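Local coordinates for sensor protein (Bacteroides thetaiotaomicron, PDB 2X7X) that binds fructose through its periplasmic domain and probably relays the signal as a hybrid two-component sensor histidine kinase that regulates transcription, at residues I106-Y120 and A241-L255. Numbering follows the deposited sequence.
Sequences IGADNYEIGRSVGNY and ATFIYPTNGDKVLQL. With FRU (beta-D-fructofuranose), chain E.
Ala241 CB sits over one face of the Tyr120 ring, displaced toward its rim, in a CH-pi contact with the methyl carbon 3.8 Å from the ring centroid. The Phe243 ring has Tyr120 CB at its edge, near its plane, while Ser116 CB and Val117 CG2 approach obliquely, the latter 3.5 Å from Phe243 CE2. With CG anti to its carbonyl carbon (chi1 -74°), Phe243 lays its ring against Ser116 and Val117 of helix 110-120, which runs nearly antiparallel to strand 241-244.

Around the Tyr245 ring, Ile113 CD1, Ala108 CB and fructose O4 gather obliquely, O4 lying 3.4 Å from Tyr245 CD2. The amide of Asn110 crosses this ring with planes 50° apart, and its ND2 donates in the amide plane to Tyr245 OH (3.1 Å, N-H...O 174°). Outside the two segments, Tyr245 OH is also hydrogen-bonded to Asp94, a fructose-binding residue, and Asn110 OD1 to Arg146, which makes a cation-pi contact with the Tyr245 ring. Replacing Tyr245 by alanine would probably leave Asn110 ND2 without this acceptor, open a gap beside Ile113 and the sugar, and take from Asp94 a hydrogen-bond partner that may help orient it.

Beyond Pro246 CD, which rests on Ala108 CB at 3.8 Å, Ile106 reaches helix 249-255: its CG2 meets Val252 CG2 (4.0 Å) and Leu255 CD2.

Both segments pass between the two lobes of this periplasmic-binding-protein fold. Apolar packing joins Ile106 to helix 249-255 in one lobe and helix 110-120 to strand 241-244 in the other, whereas the polar Asn110-Tyr245 pair lies at the sugar cleft, tying the interlobe connections to residues that bind fructose.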
loop_
_atom_site.group_PDB
_atom_site.type_symbol
_atom_site.label_atom_id
_atom_site.label_comp_id
_atom_site.label_asym_id
_atom_site.label_seq_id
_atom_site.Cartn_x
_atom_site.Cartn_y
_atom_site.Cartn_z
ATOM N N ILE A 106 -8.792 -21.976 -4.869
ATOM C CA ILE A 106 -8.272 -20.749 -4.260
ATOM C C ILE A 106 -9.094 -19.520 -4.656
ATOM O O ILE A 106 -9.454 -19.335 -5.823
ATOM C CB ILE A 106 -6.780 -20.530 -4.564
ATOM C CG1 ILE A 106 -6.251 -19.328 -3.778
ATOM C CG2 ILE A 106 -6.559 -20.375 -6.057
ATOM C CD1 ILE A 106 -4.782 -19.019 -4.011
ATOM N N GLY A 107 -9.382 -18.677 -3.673
ATOM C CA GLY A 107 -10.133 -17.447 -3.927
ATOM C C GLY A 107 -10.509 -16.697 -2.673
ATOM O O GLY A 107 -10.199 -17.132 -1.570
ATOM N N ALA A 108 -11.175 -15.560 -2.835
ATOM C CA ALA A 108 -11.628 -14.787 -1.694
ATOM C C ALA A 108 -13.104 -15.076 -1.447
ATOM O O ALA A 108 -13.819 -15.416 -2.385
ATOM C CB ALA A 108 -11.396 -13.327 -1.939
ATOM N N ASP A 109 -13.568 -14.946 -0.198
ATOM C CA ASP A 109 -14.970 -15.276 0.121
ATOM C C ASP A 109 -15.955 -14.204 -0.358
ATOM O O ASP A 109 -16.065 -13.124 0.236
ATOM C CB ASP A 109 -15.167 -15.546 1.613
ATOM C CG ASP A 109 -16.524 -16.167 1.920
ATOM O OD1 ASP A 109 -16.683 -16.702 3.036
ATOM O OD2 ASP A 109 -17.431 -16.145 1.056
ATOM N N ASN A 110 -16.689 -14.521 -1.415
ATOM C CA ASN A 110 -17.593 -13.549 -2.006
ATOM C C ASN A 110 -18.798 -13.254 -1.137
ATOM O O ASN A 110 -19.345 -12.151 -1.188
ATOM C CB ASN A 110 -17.969 -13.942 -3.446
ATOM C CG ASN A 110 -16.831 -13.678 -4.429
ATOM O OD1 ASN A 110 -16.600 -12.545 -4.833
ATOM N ND2 ASN A 110 -16.099 -14.714 -4.782
ATOM N N TYR A 111 -19.201 -14.227 -0.322
ATOM C CA TYR A 111 -20.354 -14.056 0.553
ATOM C C TYR A 111 -20.009 -13.014 1.615
ATOM O O TYR A 111 -20.776 -12.082 1.866
ATOM C CB TYR A 111 -20.734 -15.383 1.195
ATOM C CG TYR A 111 -21.994 -15.367 2.034
ATOM C CD1 TYR A 111 -21.966 -14.982 3.375
ATOM C CD2 TYR A 111 -23.216 -15.765 1.496
ATOM C CE1 TYR A 111 -23.128 -14.977 4.150
ATOM C CE2 TYR A 111 -24.378 -15.764 2.272
ATOM C CZ TYR A 111 -24.319 -15.373 3.593
ATOM O OH TYR A 111 -25.464 -15.383 4.352
ATOM N N GLU A 112 -18.836 -13.169 2.213
ATOM C CA GLU A 112 -18.356 -12.244 3.220
ATOM C C GLU A 112 -18.155 -10.833 2.685
ATOM O O GLU A 112 -18.386 -9.859 3.395
ATOM C CB GLU A 112 -17.072 -12.772 3.851
ATOM C CG GLU A 112 -17.352 -13.777 4.959
ATOM C CD GLU A 112 -18.298 -13.227 6.028
ATOM O OE1 GLU A 112 -19.219 -13.974 6.430
ATOM O OE2 GLU A 112 -18.130 -12.043 6.442
ATOM N N ILE A 113 -17.726 -10.728 1.432
ATOM C CA ILE A 113 -17.624 -9.423 0.767
ATOM C C ILE A 113 -19.000 -8.756 0.660
ATOM O O ILE A 113 -19.140 -7.584 0.982
ATOM C CB ILE A 113 -16.900 -9.515 -0.595
ATOM C CG1 ILE A 113 -15.434 -9.814 -0.354
ATOM C CG2 ILE A 113 -17.014 -8.215 -1.356
ATOM C CD1 ILE A 113 -14.694 -10.269 -1.564
ATOM N N GLY A 114 -20.007 -9.523 0.261
ATOM C CA GLY A 114 -21.363 -9.016 0.168
ATOM C C GLY A 114 -21.809 -8.523 1.525
ATOM O O GLY A 114 -22.332 -7.403 1.666
ATOM N N ARG A 115 -21.578 -9.362 2.529
ATOM C CA ARG A 115 -21.906 -9.046 3.905
ATOM C C ARG A 115 -21.269 -7.729 4.302
ATOM O O ARG A 115 -21.963 -6.827 4.773
ATOM C CB ARG A 115 -21.415 -10.159 4.795
ATOM C CG ARG A 115 -22.075 -10.233 6.138
ATOM C CD ARG A 115 -21.081 -10.816 7.146
ATOM N NE ARG A 115 -21.761 -11.301 8.330
ATOM C CZ ARG A 115 -22.602 -12.331 8.324
ATOM N NH1 ARG A 115 -23.186 -12.724 9.455
ATOM N NH2 ARG A 115 -22.848 -12.972 7.181
ATOM N N SER A 116 -19.957 -7.611 4.084
ATOM C CA SER A 116 -19.228 -6.364 4.303
ATOM C C SER A 116 -19.820 -5.161 3.561
ATOM O O SER A 116 -19.850 -4.047 4.101
ATOM C CB SER A 116 -17.787 -6.519 3.862
ATOM O OG SER A 116 -17.101 -7.408 4.684
ATOM N N VAL A 117 -20.253 -5.367 2.318
ATOM C CA VAL A 117 -20.836 -4.297 1.537
ATOM C C VAL A 117 -22.135 -3.847 2.184
ATOM O O VAL A 117 -22.366 -2.660 2.349
ATOM C CB VAL A 117 -21.091 -4.724 0.091
ATOM C CG1 VAL A 117 -22.107 -3.816 -0.565
ATOM C CG2 VAL A 117 -19.822 -4.704 -0.673
ATOM N N GLY A 118 -22.994 -4.796 2.542
ATOM C CA GLY A 118 -24.241 -4.463 3.226
ATOM C C GLY A 118 -24.009 -3.732 4.540
ATOM O O GLY A 118 -24.714 -2.761 4.832
ATOM N N ASN A 119 -23.019 -4.180 5.325
ATOM C CA ASN A 119 -22.745 -3.522 6.599
ATOM C C ASN A 119 -22.230 -2.098 6.396
ATOM O O ASN A 119 -22.633 -1.192 7.112
ATOM C CB ASN A 119 -21.795 -4.326 7.507
ATOM C CG ASN A 119 -22.477 -5.540 8.187
ATOM O OD1 ASN A 119 -23.698 -5.583 8.376
ATOM N ND2 ASN A 119 -21.669 -6.539 8.529
ATOM N N TYR A 120 -21.355 -1.908 5.415
ATOM C CA TYR A 120 -20.798 -0.604 5.153
ATOM C C TYR A 120 -21.881 0.401 4.715
ATOM O O TYR A 120 -21.894 1.540 5.182
ATOM C CB TYR A 120 -19.662 -0.693 4.130
ATOM C CG TYR A 120 -19.137 0.661 3.741
ATOM C CD1 TYR A 120 -18.020 1.202 4.368
ATOM C CD2 TYR A 120 -19.790 1.421 2.761
ATOM C CE1 TYR A 120 -17.558 2.470 4.016
ATOM C CE2 TYR A 120 -19.341 2.672 2.409
ATOM C CZ TYR A 120 -18.228 3.194 3.034
ATOM O OH TYR A 120 -17.793 4.451 2.672
ATOM N N ALA A 241 -16.761 3.734 -1.729
ATOM C CA ALA A 241 -16.042 2.593 -1.180
ATOM C C ALA A 241 -15.935 1.486 -2.215
ATOM O O ALA A 241 -16.767 1.374 -3.117
ATOM C CB ALA A 241 -16.723 2.069 0.104
ATOM N N THR A 242 -14.900 0.674 -2.080
ATOM C CA THR A 242 -14.788 -0.555 -2.846
ATOM C C THR A 242 -14.006 -1.588 -2.038
ATOM O O THR A 242 -13.267 -1.235 -1.128
ATOM C CB THR A 242 -14.190 -0.321 -4.254
ATOM O OG1 THR A 242 -14.225 -1.549 -4.994
ATOM C CG2 THR A 242 -12.751 0.219 -4.171
ATOM N N PHE A 243 -14.206 -2.862 -2.344
ATOM C CA PHE A 243 -13.587 -3.936 -1.563
ATOM C C PHE A 243 -12.545 -4.653 -2.372
ATOM O O PHE A 243 -12.751 -4.911 -3.561
ATOM C CB PHE A 243 -14.649 -4.903 -1.036
ATOM C CG PHE A 243 -15.442 -4.334 0.085
ATOM C CD1 PHE A 243 -15.087 -4.602 1.402
ATOM C CD2 PHE A 243 -16.499 -3.460 -0.172
ATOM C CE1 PHE A 243 -15.809 -4.046 2.454
ATOM C CE2 PHE A 243 -17.223 -2.892 0.852
ATOM C CZ PHE A 243 -16.891 -3.185 2.172
ATOM N N ILE A 244 -11.414 -4.938 -1.740
ATOM C CA ILE A 244 -10.322 -5.634 -2.397
ATOM C C ILE A 244 -10.771 -7.020 -2.810
ATOM O O ILE A 244 -11.151 -7.829 -1.964
ATOM C CB ILE A 244 -9.080 -5.736 -1.484
ATOM C CG1 ILE A 244 -8.426 -4.350 -1.335
ATOM C CG2 ILE A 244 -8.088 -6.785 -2.022
ATOM C CD1 ILE A 244 -7.118 -4.355 -0.563
ATOM N N TYR A 245 -10.779 -7.279 -4.110
ATOM C CA TYR A 245 -10.957 -8.635 -4.603
ATOM C C TYR A 245 -9.629 -9.081 -5.192
ATOM O O TYR A 245 -9.290 -8.730 -6.336
ATOM C CB TYR A 245 -12.096 -8.737 -5.619
ATOM C CG TYR A 245 -12.500 -10.170 -5.901
ATOM C CD1 TYR A 245 -12.918 -11.015 -4.858
ATOM C CD2 TYR A 245 -12.457 -10.690 -7.189
ATOM C CE1 TYR A 245 -13.292 -12.344 -5.098
ATOM C CE2 TYR A 245 -12.829 -12.011 -7.442
ATOM C CZ TYR A 245 -13.247 -12.832 -6.389
ATOM O OH TYR A 245 -13.627 -14.141 -6.613
ATOM N N PRO A 246 -8.851 -9.827 -4.399
ATOM C CA PRO A 246 -7.428 -10.040 -4.706
ATOM C C PRO A 246 -7.194 -11.033 -5.832
ATOM O O PRO A 246 -7.874 -12.059 -5.927
ATOM C CB PRO A 246 -6.846 -10.565 -3.389
ATOM C CG PRO A 246 -8.011 -11.226 -2.690
ATOM C CD PRO A 246 -9.264 -10.486 -3.147
ATOM N N THR A 247 -6.234 -10.692 -6.682
ATOM C CA THR A 247 -5.852 -11.497 -7.828
ATOM C C THR A 247 -4.881 -12.598 -7.392
ATOM O O THR A 247 -5.091 -13.767 -7.718
ATOM C CB THR A 247 -5.226 -10.628 -8.927
ATOM O OG1 THR A 247 -4.158 -9.860 -8.372
ATOM C CG2 THR A 247 -6.247 -9.668 -9.515
ATOM N N ASN A 248 -3.841 -12.209 -6.646
ATOM C CA ASN A 248 -2.838 -13.118 -6.084
ATOM C C ASN A 248 -2.346 -14.215 -7.040
ATOM O O ASN A 248 -2.279 -15.393 -6.688
ATOM C CB ASN A 248 -3.327 -13.698 -4.753
ATOM C CG ASN A 248 -3.176 -12.710 -3.582
ATOM O OD1 ASN A 248 -2.342 -11.797 -3.608
ATOM N ND2 ASN A 248 -3.988 -12.896 -2.552
ATOM N N GLY A 249 -1.995 -13.805 -8.255
ATOM C CA GLY A 249 -1.513 -14.719 -9.289
ATOM C C GLY A 249 -0.362 -15.605 -8.860
ATOM O O GLY A 249 -0.306 -16.779 -9.232
ATOM N N ASP A 250 0.551 -15.040 -8.076
ATOM C CA ASP A 250 1.684 -15.787 -7.536
ATOM C C ASP A 250 1.288 -16.980 -6.650
ATOM O O ASP A 250 1.891 -18.054 -6.747
ATOM C CB ASP A 250 2.634 -14.854 -6.773
ATOM C CG ASP A 250 1.997 -14.241 -5.543
ATOM O OD1 ASP A 250 2.670 -14.215 -4.483
ATOM O OD2 ASP A 250 0.830 -13.786 -5.644
ATOM N N LYS A 251 0.287 -16.790 -5.790
ATOM C CA LYS A 251 -0.161 -17.858 -4.899
ATOM C C LYS A 251 -0.899 -18.949 -5.672
ATOM O O LYS A 251 -0.990 -20.087 -5.208
ATOM C CB LYS A 251 -1.027 -17.309 -3.760
ATOM C CG LYS A 251 -0.245 -16.652 -2.608
ATOM C CD LYS A 251 -1.173 -16.382 -1.416
ATOM C CE LYS A 251 -0.606 -15.334 -0.454
ATOM N NZ LYS A 251 0.456 -15.904 0.412
ATOM N N VAL A 252 -1.422 -18.590 -6.844
ATOM C CA VAL A 252 -2.083 -19.540 -7.733
ATOM C C VAL A 252 -1.046 -20.479 -8.318
ATOM O O VAL A 252 -1.233 -21.690 -8.293
ATOM C CB VAL A 252 -2.861 -18.831 -8.870
ATOM C CG1 VAL A 252 -3.280 -19.813 -9.954
ATOM C CG2 VAL A 252 -4.077 -18.130 -8.319
ATOM N N LEU A 253 0.049 -19.925 -8.830
ATOM C CA LEU A 253 1.113 -20.748 -9.381
ATOM C C LEU A 253 1.829 -21.609 -8.337
ATOM O O LEU A 253 2.159 -22.762 -8.617
ATOM C CB LEU A 253 2.124 -19.919 -10.161
ATOM C CG LEU A 253 2.964 -20.806 -11.098
ATOM C CD1 LEU A 253 2.108 -21.421 -12.213
ATOM C CD2 LEU A 253 4.113 -20.043 -11.688
ATOM N N GLN A 254 2.064 -21.058 -7.148
ATOM C CA GLN A 254 2.678 -21.821 -6.070
ATOM C C GLN A 254 1.865 -23.058 -5.748
ATOM O O GLN A 254 2.417 -24.100 -5.388
ATOM C CB GLN A 254 2.842 -20.974 -4.815
ATOM C CG GLN A 254 4.270 -20.539 -4.544
ATOM C CD GLN A 254 4.381 -19.037 -4.350
ATOM O OE1 GLN A 254 4.798 -18.321 -5.264
ATOM N NE2 GLN A 254 3.983 -18.547 -3.173
ATOM N N LEU A 255 0.551 -22.933 -5.882
ATOM C CA LEU A 255 -0.360 -24.039 -5.661
ATOM C C LEU A 255 -0.175 -25.070 -6.770
ATOM O O LEU A 255 -0.018 -26.256 -6.489
ATOM C CB LEU A 255 -1.803 -23.528 -5.617
ATOM C CG LEU A 255 -2.970 -24.464 -5.301
ATOM C CD1 LEU A 255 -2.820 -25.135 -3.935
ATOM C CD2 LEU A 255 -4.274 -23.675 -5.376
HETATM C C1 FRU E . -12.933 -9.909 -13.500
HETATM C C2 FRU E . -14.248 -9.770 -12.754
HETATM C C3 FRU E . -14.126 -8.856 -11.538
HETATM C C4 FRU E . -15.006 -9.558 -10.522
HETATM C C5 FRU E . -14.684 -11.017 -10.817
HETATM C C6 FRU E . -15.745 -12.021 -10.373
HETATM O O1 FRU E . -13.170 -10.460 -14.792
HETATM O O2 FRU E . -15.246 -9.319 -13.676
HETATM O O3 FRU E . -14.516 -7.502 -11.812
HETATM O O4 FRU E . -14.715 -9.173 -9.174
HETATM O O5 FRU E . -14.612 -11.047 -12.245
HETATM O O6 FRU E . -15.262 -13.361 -10.596
#